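Local coordinates for protein Dot/Icm T4SS effector (Legionella pneumophila subsp. pneumophila, PDB 4HFV) that is a putative Dot/Icm type IV secretion effector of Legionella whose biochemical role is not established, though it may act as or alongside a metaeffector, at residues A[60-65]-A[152-157]; A[136-141]-A[159-164]; A[53-58]-A[78-83]; A[19-24]-A[31-36]. All blocks are in the same frame, centred on the assembly; numbering follows the deposited sequence. Where two conformers were deposited one is given.

Overall arrangement
Four apolar contacts sample this all-helical chain, and contacts 1, 2 and 3 all touch one another. Contacts 1 and 3 share helix 49-64 and have centres about 10 Å apart. Contact 1 also adjoins contact 2, where Gln152 NE2 meets Val138 O at 2.9 Å in a probable hydrogen bond. Contacts 2 and 3 are joined by a probable hydrogen bond between Asp164 OD1 and Tyr83 OH. Contact 4 is peripheral, its centre about 27 Å from that of contact 2, yet Ile20 connects it to contact 3. In contact 2 the side chain of Val162 lies about 10 Å from that of Ser169, seen to bind succinate, although none is bound to this chain here.

Contact 1. Residues A[60-65]-A[152-157]; sequences IELLDN and QPFAIK
A type I beta turn running from Gln152 to Ala155 packs its two central residues, Pro153 and Phe154, against Leu62 of helix 49-64, a loop-on-helix contact in an all-helical fold. Leu62 does its touching with one branch. Its CD1 methyl lies 3.4 Å from Phe154 CE1 and 3.7 Å from Phe154 CZ, meeting the ring obliquely. The same methyl lies 4.0 Å from Pro153 CB and 4.1 Å from Pro153 CG, so that it is shared between the aromatic ring and the pyrrolidine ring. Leucine suits this place because its flexible, branched end can reach outward from a helix and present a single methyl to two differently shaped neighbours.

Proline suits the second position of the turn, where its ring restricts phi to a value the turn requires, here -60°. The turn is closed by the backbone bond from Ala155 N to Gln152 O, 3.1 Å long. Phe154 follows in the third position, and its CG stands anti to its own carbonyl carbon (chi1 -71°), which carries the far rim of the ring toward the helix. The ring also touches Phe133 and Leu134 of helix 120-136, Thr59 and His137; a large flat side chain suits this buried place because it can meet both helices. The contact therefore fastens the long connection between helices 120-136 and 161-188 onto helix 49-64. On the helix itself, the bond from Asp64 N to Ile60 O, 2.9 Å, spans the turn that carries Leu62.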
loop_
_atom_site.group_PDB
_atom_site.type_symbol
_atom_site.label_atom_id
_atom_site.label_comp_id
_atom_site.label_asym_id
_atom_site.label_seq_id
_atom_site.Cartn_x
_atom_site.Cartn_y
_atom_site.Cartn_z
ATOM N N ILE A 60 -11.193 11.541 -18.340
ATOM C CA ILE A 60 -12.595 11.515 -18.697
ATOM C C ILE A 60 -12.912 10.625 -19.904
ATOM O O ILE A 60 -13.867 9.850 -19.878
ATOM C CB ILE A 60 -13.088 12.946 -18.969
ATOM C CG1 ILE A 60 -13.284 13.704 -17.645
ATOM C CG2 ILE A 60 -14.343 12.897 -19.738
ATOM C CD1 ILE A 60 -13.308 15.269 -17.823
ATOM N N GLU A 61 -12.116 10.732 -20.969
ATOM C CA GLU A 61 -12.268 9.862 -22.156
ATOM C C GLU A 61 -12.170 8.361 -21.770
ATOM O O GLU A 61 -12.913 7.493 -22.270
ATOM C CB GLU A 61 -11.159 10.220 -23.164
ATOM C CG GLU A 61 -11.186 9.463 -24.514
ATOM C CD GLU A 61 -9.864 9.597 -25.307
ATOM O OE1 GLU A 61 -9.041 10.477 -24.984
ATOM O OE2 GLU A 61 -9.629 8.816 -26.254
ATOM N N LEU A 62 -11.239 8.033 -20.894
ATOM C CA LEU A 62 -11.000 6.621 -20.574
ATOM C C LEU A 62 -12.146 6.086 -19.704
ATOM O O LEU A 62 -12.666 4.986 -19.925
ATOM C CB LEU A 62 -9.632 6.424 -19.898
ATOM C CG LEU A 62 -8.380 6.640 -20.788
ATOM C CD1 LEU A 62 -7.088 6.692 -19.952
ATOM C CD2 LEU A 62 -8.281 5.595 -21.873
ATOM N N LEU A 63 -12.553 6.870 -18.720
ATOM C CA LEU A 63 -13.700 6.473 -17.905
ATOM C C LEU A 63 -14.961 6.323 -18.753
ATOM O O LEU A 63 -15.714 5.364 -18.579
ATOM C CB LEU A 63 -13.897 7.461 -16.749
ATOM C CG LEU A 63 -12.757 7.453 -15.731
ATOM C CD1 LEU A 63 -12.804 8.597 -14.800
ATOM C CD2 LEU A 63 -12.725 6.108 -14.909
ATOM N N ASP A 64 -15.175 7.262 -19.682
ATOM C CA ASP A 64 -16.316 7.206 -20.584
ATOM C C ASP A 64 -16.318 5.889 -21.365
ATOM O O ASP A 64 -17.358 5.304 -21.566
ATOM C CB ASP A 64 -16.282 8.349 -21.590
ATOM C CG ASP A 64 -16.719 9.691 -20.995
ATOM O OD1 ASP A 64 -17.069 9.749 -19.802
ATOM O OD2 ASP A 64 -16.711 10.707 -21.748
ATOM N N ASN A 65 -15.138 5.432 -21.778
ATOM C CA ASN A 65 -14.986 4.170 -22.519
ATOM C C ASN A 65 -14.903 2.948 -21.611
ATOM O O ASN A 65 -14.735 1.820 -22.099
ATOM C CB ASN A 65 -13.695 4.173 -23.328
ATOM C CG ASN A 65 -13.662 5.212 -24.425
ATOM O OD1 ASN A 65 -14.684 5.757 -24.835
ATOM N ND2 ASN A 65 -12.457 5.475 -24.929
ATOM N N GLN A 152 0.335 4.153 -24.607
ATOM C CA GLN A 152 0.368 4.889 -23.347
ATOM C C GLN A 152 -0.540 6.128 -23.432
ATOM O O GLN A 152 -0.099 7.193 -23.845
ATOM C CB GLN A 152 1.807 5.308 -23.044
ATOM C CG GLN A 152 2.731 4.164 -22.703
ATOM C CD GLN A 152 2.488 3.622 -21.319
ATOM O OE1 GLN A 152 2.392 4.374 -20.354
ATOM N NE2 GLN A 152 2.419 2.306 -21.204
ATOM N N PRO A 153 -1.814 5.993 -23.031
ATOM C CA PRO A 153 -2.701 7.163 -23.148
ATOM C C PRO A 153 -2.199 8.370 -22.321
ATOM O O PRO A 153 -2.557 9.521 -22.602
ATOM C CB PRO A 153 -4.027 6.636 -22.594
ATOM C CG PRO A 153 -3.652 5.373 -21.751
ATOM C CD PRO A 153 -2.495 4.805 -22.467
ATOM N N PHE A 154 -1.399 8.111 -21.285
ATOM C CA PHE A 154 -0.917 9.184 -20.425
ATOM C C PHE A 154 0.492 9.673 -20.743
ATOM O O PHE A 154 1.077 10.402 -19.942
ATOM C CB PHE A 154 -1.057 8.819 -18.940
ATOM C CG PHE A 154 -2.469 8.802 -18.465
ATOM C CD1 PHE A 154 -3.168 7.614 -18.366
ATOM C CD2 PHE A 154 -3.135 10.006 -18.195
ATOM C CE1 PHE A 154 -4.489 7.586 -17.972
ATOM C CE2 PHE A 154 -4.465 9.995 -17.791
ATOM C CZ PHE A 154 -5.150 8.789 -17.677
ATOM N N ALA A 155 1.023 9.292 -21.903
ATOM C CA ALA A 155 2.276 9.858 -22.393
ATOM C C ALA A 155 1.984 11.261 -22.966
ATOM O O ALA A 155 1.853 11.465 -24.151
ATOM C CB ALA A 155 2.920 8.937 -23.452
ATOM N N ILE A 156 1.892 12.214 -22.062
ATOM C CA ILE A 156 1.434 13.550 -22.340
ATOM C C ILE A 156 2.628 14.434 -22.029
ATOM O O ILE A 156 3.349 14.214 -21.012
ATOM C CB ILE A 156 0.257 13.873 -21.405
ATOM C CG1 ILE A 156 -0.983 13.056 -21.788
ATOM C CG2 ILE A 156 -0.044 15.416 -21.365
ATOM C CD1 ILE A 156 -2.094 13.006 -20.622
ATOM N N LYS A 157 2.854 15.420 -22.894
ATOM C CA LYS A 157 4.013 16.264 -22.748
ATOM C C LYS A 157 3.973 16.976 -21.407
ATOM O O LYS A 157 2.912 17.510 -20.991
ATOM C CB LYS A 157 4.091 17.278 -23.879
ATOM C CG LYS A 157 5.470 17.919 -24.046
ATOM C CD LYS A 157 5.490 18.936 -25.197
ATOM C CE LYS A 157 4.582 20.129 -24.902
ATOM N NZ LYS A 157 4.453 21.069 -26.058
#

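Contact 2. Residues A[136-141]-A[159-164]; sequences SHVYKN and YSVVDD
Val138 and Val161 meet tip to tip where the loop after helix 120-136 packs on the capped N-terminus of helix 161-188. Val138 CG2 sits 3.6 Å from Val161 CG1 and equally far from Val161 CG2, one methyl facing the fork of the other valine. Val161 CG1 lies between its own backbone N and carbonyl carbon (chi1 66°), an orientation that turns both methyls toward the loop. Beside this pair Tyr139 crosses Val162 at about a right angle, its OH reaching to 3.8 Å from Val162 CG2. Short, beta-branched valines suit such close quarters, while the longer tyrosine spans a wider distance.

In the next shell, Val138 CG1 lies 3.6 Å above the centre of the Tyr139 ring, covering one face, which would limit the ring's rotation; Tyr148 also meets this ring edge-to-face. Ile180 of the second subunit packs on both Tyr139 and Val162, so the contact also lies at the dimer interface. Val161 and Val162 open the helix just after its N-cap, consistent with the cap setting their orientation. Ser160 is the N-cap residue, and its OG accepts a nearly straight bond from Asp163 N, 3.2 Å long with an angle of 163° at the hydrogen. Serine fits because its short hydroxyl can fold back onto a helix-end N-H that has no partner in the preceding turn. Farther out, Asp164 is buried, with Tyr83 OH bonded to its OD1. Its OD2 accepts from Tyr159 OH at 2.7 Å, met on the anti side and 33° out of the carboxylate plane.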
loop_
_atom_site.group_PDB
_atom_site.type_symbol
_atom_site.label_atom_id
_atom_site.label_comp_id
_atom_site.label_asym_id
_atom_site.label_seq_id
_atom_site.Cartn_x
_atom_site.Cartn_y
_atom_site.Cartn_z
ATOM N N SER A 136 -3.605 0.893 -14.381
ATOM C CA SER A 136 -4.367 0.093 -15.340
ATOM C C SER A 136 -4.179 0.616 -16.767
ATOM O O SER A 136 -4.427 -0.111 -17.716
ATOM C CB SER A 136 -5.854 0.028 -14.960
ATOM O OG SER A 136 -6.554 1.185 -15.433
ATOM N N HIS A 137 -3.703 1.864 -16.892
ATOM C CA HIS A 137 -3.484 2.501 -18.183
ATOM C C HIS A 137 -2.011 2.770 -18.425
ATOM O O HIS A 137 -1.685 3.458 -19.361
ATOM C CB HIS A 137 -4.282 3.808 -18.319
ATOM C CG HIS A 137 -5.757 3.589 -18.373
ATOM N ND1 HIS A 137 -6.368 2.960 -19.435
ATOM C CD2 HIS A 137 -6.734 3.828 -17.462
ATOM C CE1 HIS A 137 -7.662 2.843 -19.187
ATOM N NE2 HIS A 137 -7.907 3.355 -17.989
ATOM N N VAL A 138 -1.132 2.177 -17.614
ATOM C CA VAL A 138 0.295 2.240 -17.876
ATOM C C VAL A 138 0.917 0.831 -18.059
ATOM O O VAL A 138 1.731 0.611 -18.943
ATOM C CB VAL A 138 1.014 2.996 -16.738
ATOM C CG1 VAL A 138 2.527 3.008 -16.962
ATOM C CG2 VAL A 138 0.470 4.452 -16.631
ATOM N N TYR A 139 0.538 -0.112 -17.211
ATOM C CA TYR A 139 1.146 -1.452 -17.205
ATOM C C TYR A 139 0.192 -2.553 -17.659
ATOM O O TYR A 139 -0.992 -2.527 -17.374
ATOM C CB TYR A 139 1.610 -1.787 -15.807
ATOM C CG TYR A 139 2.483 -0.715 -15.190
ATOM C CD1 TYR A 139 3.735 -0.438 -15.708
ATOM C CD2 TYR A 139 2.050 0.012 -14.082
ATOM C CE1 TYR A 139 4.543 0.504 -15.130
ATOM C CE2 TYR A 139 2.838 0.966 -13.513
ATOM C CZ TYR A 139 4.089 1.200 -14.032
ATOM O OH TYR A 139 4.866 2.171 -13.484
ATOM N N LYS A 140 0.739 -3.551 -18.337
ATOM C CA LYS A 140 0.006 -4.793 -18.590
ATOM C C LYS A 140 -0.531 -5.353 -17.277
ATOM O O LYS A 140 0.204 -5.482 -16.302
ATOM C CB LYS A 140 0.919 -5.787 -19.300
ATOM C CG LYS A 140 1.453 -5.204 -20.626
ATOM C CD LYS A 140 2.481 -6.134 -21.312
ATOM C CE LYS A 140 2.883 -5.582 -22.682
ATOM N NZ LYS A 140 3.929 -6.388 -23.363
ATOM N N ASN A 141 -1.829 -5.642 -17.252
ATOM C CA ASN A 141 -2.525 -6.084 -16.028
ATOM C C ASN A 141 -2.311 -5.212 -14.797
ATOM O O ASN A 141 -2.345 -5.715 -13.674
ATOM C CB ASN A 141 -2.181 -7.532 -15.686
ATOM C CG ASN A 141 -3.245 -8.182 -14.802
ATOM O OD1 ASN A 141 -4.398 -7.712 -14.737
ATOM N ND2 ASN A 141 -2.873 -9.255 -14.129
ATOM N N TYR A 159 4.303 15.802 -18.609
ATOM C CA TYR A 159 3.639 15.007 -17.594
ATOM C C TYR A 159 4.332 13.631 -17.441
ATOM O O TYR A 159 4.664 12.986 -18.432
ATOM C CB TYR A 159 2.168 14.821 -17.954
ATOM C CG TYR A 159 1.423 13.987 -16.958
ATOM C CD1 TYR A 159 1.212 14.427 -15.664
ATOM C CD2 TYR A 159 0.929 12.731 -17.312
ATOM C CE1 TYR A 159 0.534 13.616 -14.732
ATOM C CE2 TYR A 159 0.246 11.951 -16.420
ATOM C CZ TYR A 159 0.044 12.394 -15.121
ATOM O OH TYR A 159 -0.635 11.546 -14.252
ATOM N N SER A 160 4.550 13.202 -16.202
ATOM C CA SER A 160 5.049 11.850 -15.914
ATOM C C SER A 160 4.014 11.058 -15.107
ATOM O O SER A 160 3.846 11.275 -13.916
ATOM C CB SER A 160 6.351 11.889 -15.131
ATOM O OG SER A 160 6.759 10.548 -14.807
ATOM N N VAL A 161 3.295 10.172 -15.787
ATOM C CA VAL A 161 2.270 9.374 -15.146
ATOM C C VAL A 161 2.902 8.484 -14.062
ATOM O O VAL A 161 2.300 8.256 -13.004
ATOM C CB VAL A 161 1.478 8.572 -16.179
ATOM C CG1 VAL A 161 2.365 7.487 -16.892
ATOM C CG2 VAL A 161 0.248 7.901 -15.568
ATOM N N VAL A 162 4.143 8.032 -14.272
ATOM C CA VAL A 162 4.780 7.196 -13.242
ATOM C C VAL A 162 5.103 7.997 -11.991
ATOM O O VAL A 162 4.906 7.512 -10.879
ATOM C CB VAL A 162 6.063 6.489 -13.758
ATOM C CG1 VAL A 162 6.734 5.710 -12.649
ATOM C CG2 VAL A 162 5.711 5.574 -14.888
ATOM N N ASP A 163 5.580 9.229 -12.164
ATOM C CA ASP A 163 5.803 10.124 -11.028
ATOM C C ASP A 163 4.506 10.270 -10.229
ATOM O O ASP A 163 4.505 10.245 -9.016
ATOM C CB ASP A 163 6.253 11.504 -11.493
ATOM C CG ASP A 163 7.742 11.558 -11.826
ATOM O OD1 ASP A 163 8.487 10.613 -11.482
ATOM O OD2 ASP A 163 8.161 12.555 -12.425
ATOM N N ASP A 164 3.398 10.426 -10.933
ATOM C CA ASP A 164 2.098 10.533 -10.282
ATOM C C ASP A 164 1.672 9.246 -9.544
ATOM O O ASP A 164 1.155 9.296 -8.422
ATOM C CB ASP A 164 1.033 10.958 -11.323
ATOM C CG ASP A 164 0.634 12.412 -11.193
ATOM O OD1 ASP A 164 1.306 13.206 -10.479
ATOM O OD2 ASP A 164 -0.352 12.760 -11.876
#

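Contact 3. Residues A[53-58]-A[78-83]; sequences VLVLLK and NALAYY
Two helical segments, 53-58 of helix 49-64 and 78-83 of helix 70-90, come closest at Leu56 and Leu80, whose CA atoms are 7.3 Å apart. Leu80 points toward the other helix and bears on two consecutive residues, Val55 and Leu56. Its CD2 methyl lies 3.8 Å from Leu56 CD2 and 3.9 Å from Val55 CG1, while its CD1 is the second branch to approach Val55 CG1, at 4.1 Å. Leu56 CD2 also comes within 3.9 Å of Leu80 CG, so the two leucines overlap along their branches and meet at a slant.

Leu80 has CG anti to its backbone N (chi1 -178°), a first torsion that carries the fork across to the other helix. Leucine suits the position because the fork can engage two neighbours together, and the short, beta-branched Val55 brings CG1 up to both Leu80 methyls without a long side chain. Around this cluster, Leu57 turns the other way to meet Ile20 of helix 9-27, and Ala79 packs on helix 120-136, so several helices converge near the centre of the chain.

The backbone amides here are occupied within each helix, as in the 2.9 Å bond from Leu57 N to Val53 O. What meets here is apolar: buried methyl groups in van der Waals contact, consistent with a hydrophobic core held by dispersion and the exclusion of water rather than by directional bonds.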
loop_
_atom_site.group_PDB
_atom_site.type_symbol
_atom_site.label_atom_id
_atom_site.label_comp_id
_atom_site.label_asym_id
_atom_site.label_seq_id
_atom_site.Cartn_x
_atom_site.Cartn_y
_atom_site.Cartn_z
ATOM N N VAL A 53 -4.721 19.854 -17.660
ATOM C CA VAL A 53 -5.913 19.790 -18.455
ATOM C C VAL A 53 -5.981 18.522 -19.289
ATOM O O VAL A 53 -7.017 17.878 -19.303
ATOM C CB VAL A 53 -6.051 21.102 -19.341
ATOM C CG1 VAL A 53 -7.080 20.940 -20.401
ATOM C CG2 VAL A 53 -6.422 22.247 -18.460
ATOM N N LEU A 54 -4.870 18.140 -19.930
ATOM C CA LEU A 54 -4.839 16.937 -20.769
ATOM C C LEU A 54 -5.030 15.662 -19.942
ATOM O O LEU A 54 -5.746 14.728 -20.347
ATOM C CB LEU A 54 -3.561 16.890 -21.632
ATOM C CG LEU A 54 -3.442 18.015 -22.685
ATOM C CD1 LEU A 54 -2.050 18.012 -23.346
ATOM C CD2 LEU A 54 -4.505 17.795 -23.709
ATOM N N VAL A 55 -4.482 15.642 -18.741
ATOM C CA VAL A 55 -4.709 14.480 -17.881
ATOM C C VAL A 55 -6.152 14.344 -17.452
ATOM O O VAL A 55 -6.723 13.248 -17.493
ATOM C CB VAL A 55 -3.797 14.521 -16.684
ATOM C CG1 VAL A 55 -4.258 13.506 -15.661
ATOM C CG2 VAL A 55 -2.386 14.201 -17.192
ATOM N N LEU A 56 -6.781 15.476 -17.112
ATOM C CA LEU A 56 -8.204 15.476 -16.792
ATOM C C LEU A 56 -9.046 15.001 -17.967
ATOM O O LEU A 56 -9.916 14.161 -17.795
ATOM C CB LEU A 56 -8.682 16.879 -16.378
ATOM C CG LEU A 56 -8.340 17.276 -14.948
ATOM C CD1 LEU A 56 -8.445 18.836 -14.727
ATOM C CD2 LEU A 56 -9.325 16.529 -14.096
ATOM N N LEU A 57 -8.793 15.542 -19.155
ATOM C CA LEU A 57 -9.521 15.139 -20.339
ATOM C C LEU A 57 -9.236 13.691 -20.752
ATOM O O LEU A 57 -10.144 12.995 -21.253
ATOM C CB LEU A 57 -9.254 16.114 -21.509
ATOM C CG LEU A 57 -9.759 17.571 -21.360
ATOM C CD1 LEU A 57 -9.278 18.488 -22.521
ATOM C CD2 LEU A 57 -11.221 17.586 -21.270
ATOM N N LYS A 58 -8.001 13.222 -20.647
ATOM C CA LYS A 58 -7.738 11.818 -20.978
ATOM C C LYS A 58 -8.440 10.896 -19.971
ATOM O O LYS A 58 -9.009 9.861 -20.339
ATOM C CB LYS A 58 -6.249 11.488 -20.998
ATOM C CG LYS A 58 -5.940 10.084 -21.368
ATOM C CD LYS A 58 -6.383 9.684 -22.777
ATOM C CE LYS A 58 -5.771 10.587 -23.826
ATOM N NZ LYS A 58 -6.144 10.109 -25.205
ATOM N N ASN A 78 -13.322 12.429 -9.122
ATOM C CA ASN A 78 -13.208 13.272 -7.935
ATOM C C ASN A 78 -11.782 13.278 -7.412
ATOM O O ASN A 78 -11.235 14.329 -7.099
ATOM C CB ASN A 78 -14.138 12.790 -6.816
ATOM C CG ASN A 78 -15.581 13.252 -6.993
ATOM O OD1 ASN A 78 -16.029 14.165 -6.311
ATOM N ND2 ASN A 78 -16.323 12.588 -7.850
ATOM N N ALA A 79 -11.189 12.085 -7.282
ATOM C CA ALA A 79 -9.819 11.977 -6.817
ATOM C C ALA A 79 -8.856 12.813 -7.673
ATOM O O ALA A 79 -8.015 13.528 -7.148
ATOM C CB ALA A 79 -9.334 10.468 -6.762
ATOM N N LEU A 80 -8.920 12.685 -8.987
ATOM C CA LEU A 80 -8.002 13.449 -9.822
ATOM C C LEU A 80 -8.232 14.957 -9.693
ATOM O O LEU A 80 -7.270 15.721 -9.698
ATOM C CB LEU A 80 -8.171 13.075 -11.283
ATOM C CG LEU A 80 -7.241 13.769 -12.262
ATOM C CD1 LEU A 80 -5.786 13.536 -11.907
ATOM C CD2 LEU A 80 -7.571 13.232 -13.644
ATOM N N ALA A 81 -9.493 15.385 -9.617
ATOM C CA ALA A 81 -9.754 16.816 -9.501
ATOM C C ALA A 81 -9.177 17.288 -8.185
ATOM O O ALA A 81 -8.511 18.327 -8.137
ATOM C CB ALA A 81 -11.254 17.148 -9.579
ATOM N N TYR A 82 -9.435 16.524 -7.119
ATOM C CA TYR A 82 -8.922 16.892 -5.804
ATOM C C TYR A 82 -7.406 16.955 -5.810
ATOM O O TYR A 82 -6.828 17.900 -5.309
ATOM C CB TYR A 82 -9.399 15.913 -4.733
ATOM C CG TYR A 82 -9.104 16.430 -3.350
ATOM C CD1 TYR A 82 -7.876 16.189 -2.775
ATOM C CD2 TYR A 82 -10.030 17.223 -2.650
ATOM C CE1 TYR A 82 -7.572 16.661 -1.516
ATOM C CE2 TYR A 82 -9.734 17.712 -1.394
ATOM C CZ TYR A 82 -8.495 17.423 -0.838
ATOM O OH TYR A 82 -8.143 17.867 0.409
ATOM N N TYR A 83 -6.770 15.950 -6.409
ATOM C CA TYR A 83 -5.308 15.899 -6.510
ATOM C C TYR A 83 -4.728 17.092 -7.281
ATOM O O TYR A 83 -3.745 17.720 -6.874
ATOM C CB TYR A 83 -4.919 14.551 -7.165
ATOM C CG TYR A 83 -3.428 14.256 -7.278
ATOM C CD1 TYR A 83 -2.579 14.339 -6.185
ATOM C CD2 TYR A 83 -2.888 13.834 -8.492
ATOM C CE1 TYR A 83 -1.224 14.016 -6.320
ATOM C CE2 TYR A 83 -1.565 13.535 -8.640
ATOM C CZ TYR A 83 -0.730 13.627 -7.572
ATOM O OH TYR A 83 0.601 13.334 -7.775
#

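Contact 4. Residues A[19-24]-A[31-36]; sequences SIITLI and AKIIED
The carbonyl oxygen of Ile33, a residue whose side chain packs on Ile21 and Ile24 of helix 9-27, accepts a hydrogen bond of 2.7 Å from Lys32 NZ. In this all-helical fold the loop after helix 9-27 reverses the chain and passes back alongside that helix. The ammonium comes in 50° out of the carbonyl plane, with an angle of 128° at the oxygen. To get there the lysine chain curls round its own backbone, since Lys32 leaves the chain pointing away from the helix. A long, charged residue suits that outward position because it can meet solvent while its end finds a backbone acceptor.

Ala31 and Ile33, on either side of it in sequence, both point toward the helix. Ile24 CG2 touches both loop residues: Ala31 CB approaches it to 3.6 Å, and Ile33 CD1 reaches it at 4.1 Å, the two isoleucines meeting tip to tip. Alanine fits a close approach of the backbones, its CA 7.2 Å from that of Ile24, since a single methyl spans the remaining gap. The larger Ile33 bridges two successive turns of the helix, with CG1 anti to its carbonyl carbon (chi1 -55°) carrying CD1 to Ile24.

Farther along the loop, Arg17 of the same helix bonds the backbone oxygen of Glu35, while Ser41 and Val45 also pack on Ile24. At the other branch of Ile33, CG2 makes a looser contact with Ile21 CG1, at 4.4 Å.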
loop_
_atom_site.group_PDB
_atom_site.type_symbol
_atom_site.label_atom_id
_atom_site.label_comp_id
_atom_site.label_asym_id
_atom_site.label_seq_id
_atom_site.Cartn_x
_atom_site.Cartn_y
_atom_site.Cartn_z
ATOM N N SER A 19 -15.073 24.451 -16.924
ATOM C CA SER A 19 -13.966 25.250 -16.413
ATOM C C SER A 19 -12.779 25.265 -17.390
ATOM O O SER A 19 -12.033 26.246 -17.477
ATOM C CB SER A 19 -13.563 24.772 -15.015
ATOM O OG SER A 19 -14.664 24.906 -14.119
ATOM N N ILE A 20 -12.615 24.196 -18.147
ATOM C CA ILE A 20 -11.507 24.132 -19.103
ATOM C C ILE A 20 -11.788 25.103 -20.246
ATOM O O ILE A 20 -10.918 25.888 -20.670
ATOM C CB ILE A 20 -11.303 22.724 -19.599
ATOM C CG1 ILE A 20 -10.681 21.877 -18.480
ATOM C CG2 ILE A 20 -10.419 22.702 -20.866
ATOM C CD1 ILE A 20 -10.689 20.373 -18.764
ATOM N N ILE A 21 -13.014 25.055 -20.752
ATOM C CA ILE A 21 -13.467 26.031 -21.763
ATOM C C ILE A 21 -13.246 27.483 -21.295
ATOM O O ILE A 21 -12.837 28.357 -22.068
ATOM C CB ILE A 21 -14.939 25.748 -22.078
ATOM C CG1 ILE A 21 -15.026 24.438 -22.918
ATOM C CG2 ILE A 21 -15.595 26.924 -22.773
ATOM C CD1 ILE A 21 -16.394 23.897 -23.034
ATOM N N THR A 22 -13.537 27.749 -20.031
ATOM C CA THR A 22 -13.426 29.110 -19.517
ATOM C C THR A 22 -11.940 29.492 -19.473
ATOM O O THR A 22 -11.567 30.580 -19.868
ATOM C CB THR A 22 -14.075 29.196 -18.105
ATOM O OG1 THR A 22 -15.493 29.024 -18.262
ATOM C CG2 THR A 22 -13.773 30.577 -17.438
ATOM N N LEU A 23 -11.104 28.556 -19.011
ATOM C CA LEU A 23 -9.641 28.742 -18.969
ATOM C C LEU A 23 -9.097 29.064 -20.363
ATOM O O LEU A 23 -8.297 29.973 -20.540
ATOM C CB LEU A 23 -8.941 27.461 -18.408
ATOM C CG LEU A 23 -7.441 27.634 -18.063
ATOM C CD1 LEU A 23 -7.252 28.713 -16.941
ATOM C CD2 LEU A 23 -6.798 26.311 -17.655
ATOM N N ILE A 24 -9.528 28.311 -21.360
ATOM C CA ILE A 24 -9.110 28.538 -22.727
ATOM C C ILE A 24 -9.510 29.958 -23.187
ATOM O O ILE A 24 -8.704 30.706 -23.758
ATOM C CB ILE A 24 -9.729 27.462 -23.666
ATOM C CG1 ILE A 24 -9.029 26.097 -23.473
ATOM C CG2 ILE A 24 -9.610 27.866 -25.133
ATOM C CD1 ILE A 24 -9.869 24.913 -23.968
ATOM N N ALA A 31 -11.471 31.663 -29.132
ATOM C CA ALA A 31 -11.069 30.270 -29.392
ATOM C C ALA A 31 -12.240 29.505 -29.974
ATOM O O ALA A 31 -13.387 29.617 -29.514
ATOM C CB ALA A 31 -10.582 29.609 -28.154
ATOM N N LYS A 32 -11.977 28.723 -30.998
ATOM C CA LYS A 32 -13.059 27.935 -31.560
ATOM C C LYS A 32 -13.008 26.544 -30.925
ATOM O O LYS A 32 -12.099 25.771 -31.182
ATOM C CB LYS A 32 -12.981 27.875 -33.086
ATOM C CG LYS A 32 -13.810 26.750 -33.697
ATOM C CD LYS A 32 -15.225 26.649 -33.115
ATOM C CE LYS A 32 -16.004 25.501 -33.772
ATOM N NZ LYS A 32 -16.968 24.826 -32.848
ATOM N N ILE A 33 -13.990 26.283 -30.062
ATOM C CA ILE A 33 -14.086 25.060 -29.300
ATOM C C ILE A 33 -14.784 24.007 -30.109
ATOM O O ILE A 33 -15.968 24.135 -30.435
ATOM C CB ILE A 33 -14.966 25.231 -28.034
ATOM C CG1 ILE A 33 -14.466 26.385 -27.153
ATOM C CG2 ILE A 33 -15.034 23.923 -27.253
ATOM C CD1 ILE A 33 -13.044 26.263 -26.692
ATOM N N ILE A 34 -14.078 22.931 -30.391
ATOM C CA ILE A 34 -14.732 21.774 -30.956
ATOM C C ILE A 34 -15.205 20.902 -29.789
ATOM O O ILE A 34 -14.382 20.376 -29.041
ATOM C CB ILE A 34 -13.783 20.971 -31.837
ATOM C CG1 ILE A 34 -13.036 21.894 -32.801
ATOM C CG2 ILE A 34 -14.570 19.867 -32.606
ATOM C CD1 ILE A 34 -13.815 22.208 -34.050
ATOM N N GLU A 35 -16.520 20.763 -29.623
ATOM C CA GLU A 35 -17.089 20.008 -28.499
ATOM C C GLU A 35 -16.397 18.648 -28.244
ATOM O O GLU A 35 -15.907 18.368 -27.134
ATOM C CB GLU A 35 -18.594 19.782 -28.708
ATOM C CG GLU A 35 -19.327 19.272 -27.449
ATOM C CD GLU A 35 -20.727 18.711 -27.730
ATOM O OE1 GLU A 35 -20.975 17.535 -27.369
ATOM O OE2 GLU A 35 -21.578 19.443 -28.297
ATOM N N ASP A 36 -16.364 17.781 -29.251
ATOM C CA ASP A 36 -15.813 16.444 -29.009
ATOM C C ASP A 36 -14.272 16.392 -29.146
ATOM O O ASP A 36 -13.669 15.312 -29.083
ATOM C CB ASP A 36 -16.534 15.383 -29.857
ATOM C CG ASP A 36 -15.884 15.156 -31.198
ATOM O OD1 ASP A 36 -15.927 16.095 -32.026
ATOM O OD2 ASP A 36 -15.343 14.037 -31.428
#